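Local coordinates for protein beta-galactoside alpha-2,6-sialyltransferase (Photobacterium sp., PDB 2Z4T) that transfers sialic acid from CMP-sialic acid to galactose-ended acceptors such as lactose, forming an alpha-2,6 linkage, at residues A[199-204]-A[230-235]; A[287-292]-A[314-319]; A[382-387]-A[504-509]. One frame throughout, in Å; residues are numbered along the deposited sequence. Where two conformers were deposited one is given.

Contact 1. Residues A[199-204]-A[230-235]; sequences SSNTAH and YDDGSA. With GAL (beta-D-galactopyranose), chain B.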
loop_
_atom_site.group_PDB
_atom_site.type_symbol
_atom_site.label_atom_id
_atom_site.label_comp_id
_atom_site.label_asym_id
_atom_site.label_seq_id
_atom_site.Cartn_x
_atom_site.Cartn_y
_atom_site.Cartn_z
ATOM N N SER A 199 -2.855 9.065 0.108
ATOM C CA SER A 199 -2.814 7.849 -0.661
ATOM C C SER A 199 -4.114 7.070 -0.510
ATOM O O SER A 199 -4.603 6.855 0.603
ATOM C CB SER A 199 -1.625 6.973 -0.239
ATOM O OG SER A 199 -1.496 5.855 -1.115
ATOM N N SER A 200 -4.656 6.621 -1.636
ATOM C CA SER A 200 -5.887 5.864 -1.610
ATOM C C SER A 200 -5.976 4.800 -2.679
ATOM O O SER A 200 -5.379 4.928 -3.760
ATOM C CB SER A 200 -7.098 6.784 -1.756
ATOM O OG SER A 200 -8.288 6.015 -1.881
ATOM N N ASN A 201 -6.715 3.743 -2.327
ATOM C CA ASN A 201 -7.459 2.913 -3.274
ATOM C C ASN A 201 -8.063 3.812 -4.378
ATOM O O ASN A 201 -8.746 4.794 -4.079
ATOM C CB ASN A 201 -8.553 2.166 -2.484
ATOM C CG ASN A 201 -9.394 1.239 -3.341
ATOM O OD1 ASN A 201 -10.079 1.679 -4.276
ATOM N ND2 ASN A 201 -9.391 -0.054 -2.989
ATOM N N THR A 202 -7.781 3.490 -5.637
ATOM C CA THR A 202 -8.196 4.323 -6.762
ATOM C C THR A 202 -9.715 4.384 -6.925
ATOM O O THR A 202 -10.304 5.487 -6.860
ATOM C CB THR A 202 -7.500 3.878 -8.081
ATOM O OG1 THR A 202 -6.074 3.932 -7.900
ATOM C CG2 THR A 202 -7.887 4.780 -9.259
ATOM N N ALA A 203 -10.347 3.217 -7.117
ATOM C CA ALA A 203 -11.813 3.128 -7.321
ATOM C C ALA A 203 -12.597 3.831 -6.229
ATOM O O ALA A 203 -13.678 4.368 -6.497
ATOM C CB ALA A 203 -12.279 1.681 -7.426
ATOM N N HIS A 204 -12.039 3.823 -5.013
ATOM C CA HIS A 204 -12.678 4.406 -3.827
ATOM C C HIS A 204 -12.071 5.749 -3.391
ATOM O O HIS A 204 -12.298 6.173 -2.252
ATOM C CB HIS A 204 -12.593 3.415 -2.654
ATOM C CG HIS A 204 -13.395 2.174 -2.864
ATOM N ND1 HIS A 204 -14.662 2.013 -2.345
ATOM C CD2 HIS A 204 -13.132 1.050 -3.574
ATOM C CE1 HIS A 204 -15.140 0.840 -2.724
ATOM N NE2 HIS A 204 -14.238 0.243 -3.479
ATOM N N TYR A 230 -3.583 3.909 -5.935
ATOM C CA TYR A 230 -3.216 2.529 -6.179
ATOM C C TYR A 230 -4.506 1.787 -6.419
ATOM O O TYR A 230 -5.444 1.930 -5.626
ATOM C CB TYR A 230 -2.479 1.925 -4.969
ATOM C CG TYR A 230 -1.081 2.455 -4.748
ATOM C CD1 TYR A 230 -0.813 3.382 -3.738
ATOM C CD2 TYR A 230 -0.023 2.038 -5.555
ATOM C CE1 TYR A 230 0.490 3.905 -3.535
ATOM C CE2 TYR A 230 1.292 2.530 -5.358
ATOM C CZ TYR A 230 1.528 3.464 -4.350
ATOM O OH TYR A 230 2.809 3.933 -4.163
ATOM N N ASP A 231 -4.557 1.016 -7.511
ATOM C CA ASP A 231 -5.749 0.251 -7.906
ATOM C C ASP A 231 -6.178 -0.776 -6.866
ATOM O O ASP A 231 -5.356 -1.518 -6.343
ATOM C CB ASP A 231 -5.511 -0.509 -9.215
ATOM C CG ASP A 231 -5.413 0.401 -10.418
ATOM O OD1 ASP A 231 -5.986 1.507 -10.351
ATOM O OD2 ASP A 231 -4.756 0.012 -11.419
ATOM N N ASP A 232 -7.481 -0.821 -6.608
ATOM C CA ASP A 232 -8.097 -1.890 -5.846
ATOM C C ASP A 232 -7.651 -3.224 -6.430
ATOM O O ASP A 232 -7.284 -4.140 -5.693
ATOM C CB ASP A 232 -9.614 -1.740 -5.930
ATOM C CG ASP A 232 -10.344 -2.678 -5.006
ATOM O OD1 ASP A 232 -10.319 -3.918 -5.240
ATOM O OD2 ASP A 232 -10.961 -2.153 -4.049
ATOM N N GLY A 233 -7.660 -3.301 -7.756
ATOM C CA GLY A 233 -7.164 -4.435 -8.504
ATOM C C GLY A 233 -7.918 -4.489 -9.826
ATOM O O GLY A 233 -7.974 -3.507 -10.567
ATOM N N SER A 234 -8.534 -5.625 -10.122
ATOM C CA SER A 234 -9.245 -5.789 -11.374
ATOM C C SER A 234 -10.467 -4.874 -11.422
ATOM O O SER A 234 -10.895 -4.482 -12.499
ATOM C CB SER A 234 -9.631 -7.264 -11.563
ATOM O OG SER A 234 -10.570 -7.697 -10.591
ATOM N N ALA A 235 -10.991 -4.500 -10.253
ATOM C CA ALA A 235 -12.188 -3.653 -10.158
ATOM C C ALA A 235 -12.106 -2.414 -11.022
ATOM O O ALA A 235 -13.074 -2.084 -11.714
ATOM C CB ALA A 235 -12.490 -3.268 -8.718
HETATM C C1 GAL B . -15.660 -4.624 -1.593
HETATM C C2 GAL B . -16.067 -3.397 -2.406
HETATM C C3 GAL B . -15.541 -3.541 -3.832
HETATM C C4 GAL B . -14.043 -3.870 -3.827
HETATM C C5 GAL B . -13.722 -5.045 -2.900
HETATM C C6 GAL B . -12.218 -5.262 -2.706
HETATM O O2 GAL B . -17.478 -3.249 -2.369
HETATM O O3 GAL B . -15.777 -2.347 -4.565
HETATM O O4 GAL B . -13.335 -2.715 -3.428
HETATM O O5 GAL B . -14.258 -4.784 -1.626
HETATM O O6 GAL B . -11.574 -5.695 -3.886
HETATM O O HOH W 1 -4.425 3.876 -9.954
#

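Contact 2. Residues A[287-292]-A[314-319]; sequences PANYHF and SLKQMQ. With PO4 (phosphate ion), chain I.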
loop_
_atom_site.group_PDB
_atom_site.type_symbol
_atom_site.label_atom_id
_atom_site.label_comp_id
_atom_site.label_asym_id
_atom_site.label_seq_id
_atom_site.Cartn_x
_atom_site.Cartn_y
_atom_site.Cartn_z
ATOM N N PRO A 287 -0.882 17.778 -7.378
ATOM C CA PRO A 287 0.155 16.865 -7.856
ATOM C C PRO A 287 -0.269 15.468 -7.457
ATOM O O PRO A 287 -0.612 15.246 -6.288
ATOM C CB PRO A 287 1.408 17.290 -7.067
ATOM C CG PRO A 287 1.101 18.742 -6.605
ATOM C CD PRO A 287 -0.385 18.693 -6.331
ATOM N N ALA A 288 -0.292 14.544 -8.413
ATOM C CA ALA A 288 -0.871 13.228 -8.171
ATOM C C ALA A 288 -0.211 12.193 -9.042
ATOM O O ALA A 288 0.242 12.515 -10.132
ATOM C CB ALA A 288 -2.357 13.257 -8.436
ATOM N N ASN A 289 -0.153 10.956 -8.562
ATOM C CA ASN A 289 0.342 9.839 -9.374
ATOM C C ASN A 289 -0.616 8.649 -9.341
ATOM O O ASN A 289 -1.001 8.187 -8.248
ATOM C CB ASN A 289 1.754 9.429 -8.937
ATOM C CG ASN A 289 2.790 10.509 -9.252
ATOM O OD1 ASN A 289 3.116 11.337 -8.403
ATOM N ND2 ASN A 289 3.263 10.538 -10.492
ATOM N N TYR A 290 -1.031 8.192 -10.528
ATOM C CA TYR A 290 -1.841 6.974 -10.644
ATOM C C TYR A 290 -0.950 5.757 -10.906
ATOM O O TYR A 290 -0.307 5.636 -11.968
ATOM C CB TYR A 290 -2.900 7.080 -11.750
ATOM C CG TYR A 290 -4.023 8.039 -11.446
ATOM C CD1 TYR A 290 -5.278 7.577 -11.033
ATOM C CD2 TYR A 290 -3.839 9.404 -11.581
ATOM C CE1 TYR A 290 -6.325 8.468 -10.765
ATOM C CE2 TYR A 290 -4.860 10.303 -11.323
ATOM C CZ TYR A 290 -6.099 9.837 -10.917
ATOM O OH TYR A 290 -7.081 10.755 -10.660
ATOM N N HIS A 291 -0.935 4.837 -9.952
ATOM C CA HIS A 291 -0.139 3.627 -10.098
ATOM C C HIS A 291 -1.022 2.482 -10.581
ATOM O O HIS A 291 -1.688 1.832 -9.789
ATOM C CB HIS A 291 0.552 3.299 -8.780
ATOM C CG HIS A 291 1.368 4.430 -8.248
ATOM N ND1 HIS A 291 0.829 5.434 -7.469
ATOM C CD2 HIS A 291 2.674 4.740 -8.410
ATOM C CE1 HIS A 291 1.775 6.300 -7.157
ATOM N NE2 HIS A 291 2.902 5.906 -7.723
ATOM N N PHE A 292 -1.044 2.264 -11.890
ATOM C CA PHE A 292 -1.949 1.298 -12.477
ATOM C C PHE A 292 -1.414 -0.114 -12.314
ATOM O O PHE A 292 -0.249 -0.385 -12.629
ATOM C CB PHE A 292 -2.156 1.604 -13.968
ATOM C CG PHE A 292 -3.350 2.505 -14.275
ATOM C CD1 PHE A 292 -3.537 3.706 -13.611
ATOM C CD2 PHE A 292 -4.261 2.152 -15.270
ATOM C CE1 PHE A 292 -4.617 4.547 -13.909
ATOM C CE2 PHE A 292 -5.366 2.983 -15.577
ATOM C CZ PHE A 292 -5.536 4.185 -14.897
ATOM N N SER A 314 0.967 11.736 -15.155
ATOM C CA SER A 314 0.635 11.194 -13.839
ATOM C C SER A 314 0.320 9.700 -13.950
ATOM O O SER A 314 0.011 9.042 -12.952
ATOM C CB SER A 314 -0.544 11.929 -13.211
ATOM O OG SER A 314 -0.227 13.282 -12.916
ATOM N N LEU A 315 0.394 9.155 -15.158
ATOM C CA LEU A 315 0.105 7.738 -15.359
ATOM C C LEU A 315 1.371 6.909 -15.119
ATOM O O LEU A 315 2.347 7.028 -15.867
ATOM C CB LEU A 315 -0.481 7.498 -16.749
ATOM C CG LEU A 315 -0.909 6.082 -17.135
ATOM C CD1 LEU A 315 -1.965 5.553 -16.177
ATOM C CD2 LEU A 315 -1.393 6.012 -18.614
ATOM N N LYS A 316 1.348 6.096 -14.064
ATOM C CA LYS A 316 2.498 5.255 -13.689
ATOM C C LYS A 316 2.131 3.777 -13.709
ATOM O O LYS A 316 0.954 3.420 -13.589
ATOM C CB LYS A 316 3.037 5.637 -12.287
ATOM C CG LYS A 316 3.453 7.116 -12.118
ATOM C CD LYS A 316 4.500 7.487 -13.179
ATOM C CE LYS A 316 4.706 8.993 -13.288
ATOM N NZ LYS A 316 5.528 9.503 -12.160
ATOM N N GLN A 317 3.130 2.920 -13.887
ATOM C CA GLN A 317 2.947 1.487 -13.730
ATOM C C GLN A 317 3.264 1.134 -12.284
ATOM O O GLN A 317 4.334 1.504 -11.767
ATOM C CB GLN A 317 3.867 0.717 -14.695
ATOM C CG GLN A 317 3.970 -0.806 -14.461
ATOM C CD GLN A 317 2.620 -1.514 -14.470
ATOM O OE1 GLN A 317 1.822 -1.324 -15.387
ATOM N NE2 GLN A 317 2.349 -2.312 -13.432
ATOM N N MET A 318 2.350 0.432 -11.621
ATOM C CA MET A 318 2.622 -0.122 -10.278
ATOM C C MET A 318 3.958 -0.909 -10.293
ATOM O O MET A 318 4.231 -1.669 -11.220
ATOM C CB MET A 318 1.466 -1.013 -9.859
ATOM C CG MET A 318 1.244 -1.155 -8.375
ATOM S SD MET A 318 -0.227 -2.156 -7.964
ATOM C CE MET A 318 -1.507 -0.918 -8.161
ATOM N N GLN A 319 4.804 -0.674 -9.296
ATOM C CA GLN A 319 6.146 -1.278 -9.238
ATOM C C GLN A 319 6.161 -2.463 -8.277
ATOM O O GLN A 319 5.424 -2.454 -7.282
ATOM C CB GLN A 319 7.186 -0.221 -8.799
ATOM C CG GLN A 319 7.340 0.976 -9.771
ATOM C CD GLN A 319 7.724 0.519 -11.182
ATOM O OE1 GLN A 319 6.950 0.669 -12.144
ATOM N NE2 GLN A 319 8.909 -0.079 -11.302
HETATM P P PO4 I . 6.168 4.182 -15.166
HETATM O O1 PO4 I . 4.907 4.417 -15.967
HETATM O O2 PO4 I . 6.919 5.499 -15.054
HETATM O O3 PO4 I . 5.794 3.703 -13.786
HETATM O O4 PO4 I . 6.979 3.127 -15.897
#

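Contact 3. Residues A[382-387]-A[504-509]; sequences INNAIN and PNCETG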
loop_
_atom_site.group_PDB
_atom_site.type_symbol
_atom_site.label_atom_id
_atom_site.label_comp_id
_atom_site.label_asym_id
_atom_site.label_seq_id
_atom_site.Cartn_x
_atom_site.Cartn_y
_atom_site.Cartn_z
ATOM N N ILE A 382 -9.649 -27.430 -7.561
ATOM C CA ILE A 382 -8.468 -28.112 -7.013
ATOM C C ILE A 382 -8.461 -29.576 -7.492
ATOM O O ILE A 382 -7.433 -30.089 -7.942
ATOM C CB ILE A 382 -8.399 -28.005 -5.461
ATOM C CG1 ILE A 382 -8.180 -26.545 -5.040
ATOM C CG2 ILE A 382 -7.281 -28.878 -4.876
ATOM C CD1 ILE A 382 -8.558 -26.248 -3.641
ATOM N N ASN A 383 -9.617 -30.226 -7.429
ATOM C CA ASN A 383 -9.727 -31.631 -7.820
ATOM C C ASN A 383 -9.376 -31.877 -9.264
ATOM O O ASN A 383 -8.704 -32.852 -9.587
ATOM C CB ASN A 383 -11.104 -32.195 -7.489
ATOM C CG ASN A 383 -11.277 -32.419 -6.008
ATOM O OD1 ASN A 383 -10.290 -32.458 -5.271
ATOM N ND2 ASN A 383 -12.525 -32.551 -5.556
ATOM N N ASN A 384 -9.792 -30.959 -10.124
ATOM C CA ASN A 384 -9.443 -31.047 -11.532
ATOM C C ASN A 384 -7.930 -31.054 -11.766
ATOM O O ASN A 384 -7.427 -31.809 -12.605
ATOM C CB ASN A 384 -10.136 -29.918 -12.277
ATOM C CG ASN A 384 -11.470 -30.351 -12.835
ATOM O OD1 ASN A 384 -11.506 -30.995 -13.885
ATOM N ND2 ASN A 384 -12.579 -30.030 -12.130
ATOM N N ALA A 385 -7.216 -30.246 -10.981
ATOM C CA ALA A 385 -5.751 -30.131 -11.043
ATOM C C ALA A 385 -4.970 -31.357 -10.546
ATOM O O ALA A 385 -3.907 -31.679 -11.102
ATOM C CB ALA A 385 -5.276 -28.860 -10.300
ATOM N N ILE A 386 -5.481 -32.017 -9.502
ATOM C CA ILE A 386 -4.738 -33.090 -8.815
ATOM C C ILE A 386 -5.294 -34.491 -9.091
ATOM O O ILE A 386 -4.774 -35.475 -8.563
ATOM C CB ILE A 386 -4.695 -32.879 -7.267
ATOM C CG1 ILE A 386 -6.037 -33.316 -6.616
ATOM C CG2 ILE A 386 -4.266 -31.438 -6.916
ATOM C CD1 ILE A 386 -6.196 -32.992 -5.104
ATOM N N ASN A 387 -6.354 -34.571 -9.904
ATOM C CA ASN A 387 -6.978 -35.843 -10.253
ATOM C C ASN A 387 -6.632 -36.251 -11.706
ATOM O O ASN A 387 -6.864 -35.494 -12.651
ATOM C CB ASN A 387 -8.494 -35.785 -9.983
ATOM C CG ASN A 387 -9.183 -37.157 -10.112
ATOM O OD1 ASN A 387 -8.965 -37.877 -11.081
ATOM N ND2 ASN A 387 -10.041 -37.497 -9.152
ATOM N N PRO A 504 -15.266 -30.513 -15.585
ATOM C CA PRO A 504 -15.799 -31.811 -15.200
ATOM C C PRO A 504 -16.046 -31.844 -13.716
ATOM O O PRO A 504 -15.335 -31.184 -12.968
ATOM C CB PRO A 504 -14.665 -32.788 -15.528
ATOM C CG PRO A 504 -13.626 -32.023 -16.261
ATOM C CD PRO A 504 -13.902 -30.583 -16.146
ATOM N N ASN A 505 -17.045 -32.602 -13.294
ATOM C CA ASN A 505 -17.330 -32.770 -11.887
ATOM C C ASN A 505 -16.496 -33.915 -11.253
ATOM O O ASN A 505 -16.730 -35.114 -11.511
ATOM C CB ASN A 505 -18.830 -32.984 -11.679
ATOM C CG ASN A 505 -19.228 -32.972 -10.211
ATOM O OD1 ASN A 505 -18.380 -32.827 -9.320
ATOM N ND2 ASN A 505 -20.520 -33.137 -9.948
ATOM N N CYS A 506 -15.545 -33.537 -10.406
ATOM C CA CYS A 506 -14.652 -34.492 -9.803
ATOM C C CYS A 506 -15.081 -34.918 -8.406
ATOM O O CYS A 506 -14.310 -35.566 -7.705
ATOM C CB CYS A 506 -13.249 -33.925 -9.762
ATOM S SG CYS A 506 -12.628 -33.466 -11.380
ATOM N N GLU A 507 -16.300 -34.574 -7.996
ATOM C CA GLU A 507 -16.656 -34.726 -6.578
ATOM C C GLU A 507 -16.666 -36.178 -6.103
ATOM O O GLU A 507 -16.313 -36.458 -4.948
ATOM C CB GLU A 507 -17.945 -33.969 -6.210
ATOM C CG GLU A 507 -19.240 -34.637 -6.603
ATOM C CD GLU A 507 -20.460 -33.705 -6.541
ATOM O OE1 GLU A 507 -21.348 -33.849 -7.419
ATOM O OE2 GLU A 507 -20.554 -32.831 -5.633
ATOM N N THR A 508 -17.051 -37.096 -6.993
ATOM C CA THR A 508 -17.117 -38.533 -6.649
ATOM C C THR A 508 -15.753 -39.190 -6.599
ATOM O O THR A 508 -15.664 -40.341 -6.223
ATOM C CB THR A 508 -17.939 -39.364 -7.674
ATOM O OG1 THR A 508 -17.281 -39.314 -8.957
ATOM C CG2 THR A 508 -19.395 -38.858 -7.789
ATOM N N GLY A 509 -14.702 -38.486 -6.994
ATOM C CA GLY A 509 -13.396 -39.107 -7.113
ATOM C C GLY A 509 -13.046 -39.442 -8.558
ATOM O O GLY A 509 -11.871 -39.656 -8.900
HETATM O O HOH W 2 -11.248 -35.688 -7.258
#

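Contact 1. Residues A[199-204]-A[230-235]
The Asn201 amide and the Asp232 carboxylate meet with their planes 73° apart: Asn201 ND2 donates to Asp232 OD2 at 2.8 Å, with the acceptor in the amide plane but the donor above the carboxylate plane. Ser199 OG lies in plane at the edge of the Tyr230 ring, whose hydroxyl is bonded to Asp134. At the edge of the His204 imidazole, in plane, lie Asn201 OD1 and O3 of the bound galactose. His204 NE2 donates to galactose O4 at 3.1 Å, while ND1 on the same ring is bonded to His175. Asp232, its CG anti to the backbone N (chi1 -171°), spreads both carboxylate oxygens towards the sugar. Galactose O4 gives to Asp232 OD2 at 2.5 Å and galactose O6 to Asp232 OD1 at 2.6 Å. OD2 therefore accepts from Asn201 and the sugar together, and Asn201 ND2 is also bonded to Asp122, an arrangement consistent with a second-shell group that positions the carboxylate.

Behind the site the backbones run parallel, with Tyr230 N bonded to Ser200 O at 3.0 Å and Thr202 N to Tyr230 O at 2.8 Å. Asn201 OD1 accepts from His204 N in an Asx motif just before helix 205-216. Side chains gathered beyond the carboxyl ends of adjacent parallel strands are the usual place for a binding site in a Rossmann-like GT-B domain, here the acceptor pocket.

Contact 2. Residues A[287-292]-A[314-319]
Ser314 starts the pairing: its carbonyl O takes the N-H of Tyr290 at 2.8 Å. Leu315 comes next and points to the face shared by Tyr290 and Phe292. With CG anti to the backbone N (chi1 -177°), its CD1 sits over one face of the Phe292 ring, 3.7 Å from the centroid and 18° off the normal, a CH-pi contact displaced towards the rim. Tyr237 and Leu240 of helix 234-243 also touch that phenyl group. Lys316 turns to the opposite face of the sheet, the one on which His291 lies. Its backbone uses both ends, N giving to Tyr290 O at 2.7 Å and O receiving Phe292 N at 2.9 Å. Gln317 N instead donates to O3 of a phosphate at 2.8 Å, an ion probably left from the crystallisation liquor and also bonded by Lys295. The Gln317 amide folds back so that NE2 meets a lone pair of Met318 O, while OE1 accepts from Lys295 N. Met318 closes the ladder, its N reaching Phe292 O at 2.9 Å, as its side chain packs on Leu126 and Gln130 of helix 126-141.

Strands 222-230, 288-292 and 315-317 run parallel in this part of a mixed sheet, with 315-317 outermost. The last two, joined through helices 297-300 and 305-311, make the beta-alpha-beta pattern of a Rossmann-like domain.

Contact 3. Residues A[382-387]-A[504-509]
A disulfide-closed loop of the C-terminal tail packs here against the last turns of helix 371-386, where Asn383, Asn384 and Asn387 meet Pro504, Cys506 and Gly509. Cys506, bonded to Cys511, begins a type I beta turn that ends at Gly509. Its CB lies 3.6 Å from CB of Asn383, an aliphatic touch at the centre of the contact. The Asn383 amide does its bonding further off, with OD1 taking the hydroxyl of Tyr419.

Asn384 bonds to the proline carbonyl and packs beside the disulfide sulfur. ND2 donates to Pro504 O at 3.1 Å, nearly straight at 171°, with the carbonyl oxygen in the amide plane; the same ND2 passes 3.5 Å from Cys506 SG. OD1 lies against the proline ring, 3.3 Å from Pro504 CD, and accepts from Ser390. The amide is thus tied at both ends, which fixes its rotation. Asn380, one helical turn earlier, also donates to Pro504 O and accepts from Cys506 N.

Asn387, just past the helix, extends its amide with CG anti to the backbone N (chi1 -171°), and ND2 gives to Gly509 O at 2.8 Å. That oxygen lies in the amide plane, yet the donor stands 57° above the plane of the carbonyl. A water accepts from the same ND2 at 2.9 Å and donates to Cys506 O, so one amide group spans both ends of the turn.

Neutral amide-to-carbonyl hydrogen bonds thus carry the contact, beside a Glu507-Lys376 salt bridge, and the loop's shape is constrained by the disulfide together with the beta turn and the Asx turn at Asn505.

Overall arrangement
From the N terminus, contact 1 comes first, closing the loop through helix 205-216 and strand 222-230. Contact 2 follows, its short loop opening only after contact 1 has closed. The two pair neighbouring strands of one sheet, in the order 194-201, 222-230, 288-292, 315-317, and touch directly, their centres 11 Å apart. Contact 3 opens later and spans 116 intervening residues, folding the C-terminal tail back onto helix 371-386, which flanks the second, six-stranded parallel sheet. The three loops follow in series; none crosses or encloses another. Contact 3 lies about 35 Å, centre to centre, from contact 1, in the other half of the GT-B fold.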